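Putative kinase (PDB 2RHM) is of unknown function but has the fold of P-loop nucleoside triphosphate hydrolases and is probably a kinase that binds a nucleotide. Local coordinates at residues 84-96 with 150-162. Sequence-based numbering, arbitrary orientation.
Sequences SNFRVDLDTERMQ and RGDIPPLPLGGPL
Leu-156 drives its isobutyl fork against Phe-86, Val-88 and Met-95, at the start of helix 88-101. CD1 of Leu-156 meets CB of Phe-86 at 3.8 Å and also the bent chain of selenomethionine Met-95, and the Leu-156 side chain crosses both at about a right angle; CD2 of Leu-156 reaches CA of Val-88 at 3.7 Å. With CG anti to its carbonyl carbon (chi1 -59°), Leu-156 carries its methyls in among these three. CD1 of Ile-153, whose side chain also touches the probable Walker A loop, lies 3.3 Å from Phe-86 O. Farther along, CD2 of Leu-158 lies 3.7 Å from CB of Met-95, while CD of Pro-157 sits 3.3 Å from OG1 of Thr-92. Thr-92 OG1 donates to Val-88 O (2.6 Å), on a lone pair in the carbonyl plane. Putting an alanine here removes hydroxyl and methyl, which would probably open a gap beside the Pro-157 ring and cost Val-88 O this bond. Behind this layer, Asp-91 OD2 takes the N-H of Arg-87, the N-cap residue, almost straight (175°), through its anti lone pair; Arg-94 and Tyr-67 hold OD1. No direct hydrogen bond joins the segments; waters link Pro-154 O to Phe-86 O and Val-88 N. Apolar packing and bridging water thus hold the proline-rich crossing toward strand 162-166, outermost in this chain's sheet, to the helix.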
loop_
_atom_site.group_PDB
_atom_site.type_symbol
_atom_site.label_atom_id
_atom_site.label_comp_id
_atom_site.label_asym_id
_atom_site.label_seq_id
_atom_site.Cartn_x
_atom_site.Cartn_y
_atom_site.Cartn_z
ATOM N N SER B 84 -3.096 12.514 4.349
ATOM C CA SER B 84 -3.880 13.060 3.246
ATOM C C SER B 84 -4.557 14.339 3.718
ATOM O O SER B 84 -4.520 14.665 4.903
ATOM C CB SER B 84 -4.963 12.074 2.823
ATOM O OG SER B 84 -5.588 12.506 1.620
ATOM N N ASN B 85 -5.188 15.056 2.794
ATOM C CA ASN B 85 -6.074 16.142 3.186
ATOM C C ASN B 85 -7.459 15.511 3.387
ATOM O O ASN B 85 -8.342 15.619 2.551
ATOM C CB ASN B 85 -6.058 17.298 2.176
ATOM C CG ASN B 85 -6.415 16.883 0.771
ATOM O OD1 ASN B 85 -5.989 15.827 0.285
ATOM N ND2 ASN B 85 -7.167 17.752 0.078
ATOM N N PHE B 86 -7.623 14.837 4.521
ATOM C CA PHE B 86 -8.846 14.076 4.789
ATOM C C PHE B 86 -10.085 14.968 4.889
ATOM O O PHE B 86 -10.026 16.110 5.386
ATOM C CB PHE B 86 -8.709 13.256 6.066
ATOM C CG PHE B 86 -7.713 12.149 5.984
ATOM C CD1 PHE B 86 -8.036 10.959 5.353
ATOM C CD2 PHE B 86 -6.452 12.276 6.548
ATOM C CE1 PHE B 86 -7.126 9.911 5.300
ATOM C CE2 PHE B 86 -5.539 11.241 6.485
ATOM C CZ PHE B 86 -5.870 10.067 5.860
ATOM N N ARG B 87 -11.215 14.426 4.434
ATOM C CA ARG B 87 -12.486 15.142 4.427
ATOM C C ARG B 87 -13.425 14.515 5.436
ATOM O O ARG B 87 -13.680 13.315 5.372
ATOM C CB ARG B 87 -13.169 14.993 3.089
ATOM C CG ARG B 87 -12.536 15.705 1.954
ATOM C CD ARG B 87 -13.352 15.467 0.706
ATOM N NE ARG B 87 -14.651 16.138 0.790
ATOM C CZ ARG B 87 -14.838 17.445 0.590
ATOM N NH1 ARG B 87 -13.822 18.250 0.281
ATOM N NH2 ARG B 87 -16.054 17.961 0.692
ATOM N N VAL B 88 -13.947 15.318 6.353
ATOM C CA VAL B 88 -14.858 14.812 7.359
ATOM C C VAL B 88 -16.073 14.137 6.720
ATOM O O VAL B 88 -16.523 13.073 7.171
ATOM C CB VAL B 88 -15.340 15.943 8.296
ATOM C CG1 VAL B 88 -16.502 15.481 9.153
ATOM C CG2 VAL B 88 -14.209 16.434 9.180
ATOM N N ASP B 89 -16.607 14.752 5.674
ATOM C CA ASP B 89 -17.848 14.269 5.107
ATOM C C ASP B 89 -17.782 12.858 4.541
ATOM O O ASP B 89 -18.773 12.140 4.611
ATOM C CB ASP B 89 -18.428 15.245 4.075
ATOM C CG ASP B 89 -17.553 15.436 2.838
ATOM O OD1 ASP B 89 -16.411 14.952 2.761
ATOM O OD2 ASP B 89 -18.037 16.128 1.922
ATOM N N LEU B 90 -16.621 12.457 4.025
ATOM C CA LEU B 90 -16.439 11.117 3.461
ATOM C C LEU B 90 -15.514 10.194 4.255
ATOM O O LEU B 90 -15.753 8.982 4.336
ATOM C CB LEU B 90 -15.899 11.239 2.044
ATOM C CG LEU B 90 -16.828 11.835 0.997
ATOM C CD1 LEU B 90 -16.108 11.796 -0.348
ATOM C CD2 LEU B 90 -18.142 11.080 0.946
ATOM N N ASP B 91 -14.429 10.738 4.802
ATOM C CA ASP B 91 -13.458 9.899 5.511
ATOM C C ASP B 91 -13.873 9.462 6.906
ATOM O O ASP B 91 -13.348 8.484 7.425
ATOM C CB ASP B 91 -12.074 10.568 5.506
ATOM C CG ASP B 91 -11.457 10.622 4.116
ATOM O OD1 ASP B 91 -11.209 9.534 3.553
ATOM O OD2 ASP B 91 -11.200 11.731 3.587
ATOM N N THR B 92 -14.834 10.143 7.520
ATOM C CA THR B 92 -15.316 9.671 8.818
ATOM C C THR B 92 -15.887 8.254 8.701
ATOM O O THR B 92 -15.537 7.378 9.512
ATOM C CB THR B 92 -16.357 10.650 9.397
ATOM O OG1 THR B 92 -15.770 11.953 9.418
ATOM C CG2 THR B 92 -16.771 10.247 10.801
ATOM N N GLU B 93 -16.744 8.011 7.708
ATOM C CA GLU B 93 -17.340 6.686 7.549
ATOM C C GLU B 93 -16.303 5.698 7.002
ATOM O O GLU B 93 -16.341 4.505 7.338
ATOM C CB GLU B 93 -18.570 6.723 6.664
ATOM C CG GLU B 93 -19.276 5.358 6.587
ATOM C CD GLU B 93 -20.623 5.425 5.908
ATOM O OE1 GLU B 93 -21.093 6.541 5.624
ATOM O OE2 GLU B 93 -21.220 4.352 5.664
ATOM N N ARG B 94 -15.370 6.159 6.180
ATOM C CA ARG B 94 -14.324 5.229 5.741
ATOM C C ARG B 94 -13.478 4.746 6.915
ATOM O O ARG B 94 -13.094 3.579 6.945
ATOM C CB ARG B 94 -13.424 5.804 4.655
ATOM C CG ARG B 94 -14.100 6.034 3.301
ATOM C CD ARG B 94 -13.197 6.902 2.453
ATOM N NE ARG B 94 -13.875 7.395 1.262
ATOM C CZ ARG B 94 -13.613 8.553 0.665
ATOM N NH1 ARG B 94 -12.745 9.416 1.177
ATOM N NH2 ARG B 94 -14.304 8.890 -0.416
HETATM N N MSE B 95 -13.188 5.636 7.862
HETATM C CA MSE B 95 -12.427 5.265 9.055
HETATM C C MSE B 95 -13.234 4.327 9.941
HETATM O O MSE B 95 -12.702 3.390 10.515
HETATM C CB MSE B 95 -11.994 6.499 9.827
HETATM C CG MSE B 95 -10.967 7.310 9.106
HETATM SE SE MSE B 95 -9.197 6.573 9.335
HETATM C CE MSE B 95 -8.294 7.801 8.073
ATOM N N GLN B 96 -14.530 4.561 10.049
ATOM C CA GLN B 96 -15.384 3.636 10.783
ATOM C C GLN B 96 -15.396 2.249 10.172
ATOM O O GLN B 96 -15.318 1.248 10.878
ATOM C CB GLN B 96 -16.797 4.198 10.860
ATOM C CG GLN B 96 -16.874 5.292 11.889
ATOM C CD GLN B 96 -18.084 6.187 11.736
ATOM O OE1 GLN B 96 -18.981 5.918 10.938
ATOM N NE2 GLN B 96 -18.092 7.279 12.485
ATOM N N ARG B 150 -9.387 30.233 3.116
ATOM C CA ARG B 150 -10.023 28.961 3.486
ATOM C C ARG B 150 -10.095 28.645 4.979
ATOM O O ARG B 150 -11.050 28.027 5.436
ATOM C CB ARG B 150 -9.317 27.808 2.769
ATOM C CG ARG B 150 -10.025 26.481 2.867
ATOM C CD ARG B 150 -9.823 25.695 1.611
ATOM N NE ARG B 150 -8.440 25.271 1.456
ATOM C CZ ARG B 150 -7.858 24.992 0.293
ATOM N NH1 ARG B 150 -8.513 25.137 -0.861
ATOM N NH2 ARG B 150 -6.599 24.597 0.281
ATOM N N GLY B 151 -9.093 29.031 5.751
ATOM C CA GLY B 151 -9.089 28.620 7.153
ATOM C C GLY B 151 -8.686 27.161 7.291
ATOM O O GLY B 151 -8.456 26.454 6.296
ATOM N N ASP B 152 -8.635 26.703 8.531
ATOM C CA ASP B 152 -8.057 25.414 8.847
ATOM C C ASP B 152 -8.941 24.203 8.555
ATOM O O ASP B 152 -10.156 24.251 8.699
ATOM C CB ASP B 152 -7.611 25.435 10.293
ATOM C CG ASP B 152 -6.623 26.551 10.562
ATOM O OD1 ASP B 152 -6.007 27.054 9.584
ATOM O OD2 ASP B 152 -6.468 26.927 11.739
ATOM N N ILE B 153 -8.321 23.116 8.111
ATOM C CA ILE B 153 -9.085 21.936 7.758
ATOM C C ILE B 153 -9.765 21.376 8.998
ATOM O O ILE B 153 -9.152 21.287 10.073
ATOM C CB ILE B 153 -8.201 20.834 7.112
ATOM C CG1 ILE B 153 -9.045 19.848 6.325
ATOM C CG2 ILE B 153 -7.396 20.090 8.146
ATOM C CD1 ILE B 153 -8.222 18.915 5.455
ATOM N N PRO B 154 -11.043 21.006 8.882
ATOM C CA PRO B 154 -11.640 20.334 10.033
ATOM C C PRO B 154 -11.033 18.939 10.263
ATOM O O PRO B 154 -10.863 18.174 9.315
ATOM C CB PRO B 154 -13.121 20.225 9.638
ATOM C CG PRO B 154 -13.302 21.297 8.587
ATOM C CD PRO B 154 -12.029 21.227 7.815
ATOM N N PRO B 155 -10.736 18.591 11.523
ATOM C CA PRO B 155 -10.138 17.295 11.770
ATOM C C PRO B 155 -11.178 16.182 11.719
ATOM O O PRO B 155 -12.392 16.450 11.841
ATOM C CB PRO B 155 -9.564 17.440 13.180
ATOM C CG PRO B 155 -10.394 18.461 13.831
ATOM C CD PRO B 155 -10.946 19.353 12.768
ATOM N N LEU B 156 -10.738 14.927 11.584
ATOM C CA LEU B 156 -11.715 13.842 11.571
ATOM C C LEU B 156 -12.203 13.593 12.995
ATOM O O LEU B 156 -11.411 13.562 13.924
ATOM C CB LEU B 156 -11.172 12.568 10.962
ATOM C CG LEU B 156 -10.673 12.655 9.520
ATOM C CD1 LEU B 156 -10.153 11.330 9.039
ATOM C CD2 LEU B 156 -11.777 13.163 8.610
ATOM N N PRO B 157 -13.504 13.386 13.162
ATOM C CA PRO B 157 -14.030 13.182 14.508
ATOM C C PRO B 157 -13.885 11.719 14.975
ATOM O O PRO B 157 -14.883 11.023 15.164
ATOM C CB PRO B 157 -15.502 13.564 14.351
ATOM C CG PRO B 157 -15.821 13.233 12.979
ATOM C CD PRO B 157 -14.572 13.357 12.152
ATOM N N LEU B 158 -12.643 11.290 15.201
ATOM C CA LEU B 158 -12.323 9.881 15.460
ATOM C C LEU B 158 -12.234 9.537 16.944
ATOM O O LEU B 158 -12.190 8.359 17.320
ATOM C CB LEU B 158 -10.958 9.570 14.833
ATOM C CG LEU B 158 -10.806 9.786 13.330
ATOM C CD1 LEU B 158 -9.416 9.407 12.904
ATOM C CD2 LEU B 158 -11.837 8.976 12.563
ATOM N N GLY B 159 -12.233 10.554 17.790
ATOM C CA GLY B 159 -11.945 10.337 19.172
ATOM C C GLY B 159 -10.435 10.264 19.246
ATOM O O GLY B 159 -9.728 10.305 18.235
ATOM N N GLY B 160 -9.926 10.167 20.445
ATOM C CA GLY B 160 -8.500 10.097 20.601
ATOM C C GLY B 160 -7.877 11.466 20.542
ATOM O O GLY B 160 -8.538 12.464 20.263
ATOM N N PRO B 161 -6.589 11.515 20.827
ATOM C CA PRO B 161 -5.878 12.775 20.904
ATOM C C PRO B 161 -5.731 13.463 19.554
ATOM O O PRO B 161 -5.692 12.805 18.513
ATOM C CB PRO B 161 -4.504 12.376 21.460
ATOM C CG PRO B 161 -4.379 10.965 21.283
ATOM C CD PRO B 161 -5.734 10.362 21.151
ATOM N N LEU B 162 -5.688 14.793 19.603
ATOM C CA LEU B 162 -5.483 15.626 18.429
ATOM C C LEU B 162 -4.446 16.701 18.753
ATOM O O LEU B 162 -4.540 17.373 19.787
ATOM C CB LEU B 162 -6.795 16.296 17.998
ATOM C CG LEU B 162 -6.736 17.376 16.913
ATOM C CD1 LEU B 162 -6.351 16.792 15.551
ATOM C CD2 LEU B 162 -8.060 18.116 16.804
HETATM O O HOH W 1 -9.108 16.367 7.980
HETATM O O HOH W 2 -12.648 17.987 6.856
HETATM O O HOH W 3 -16.363 8.900 13.978
#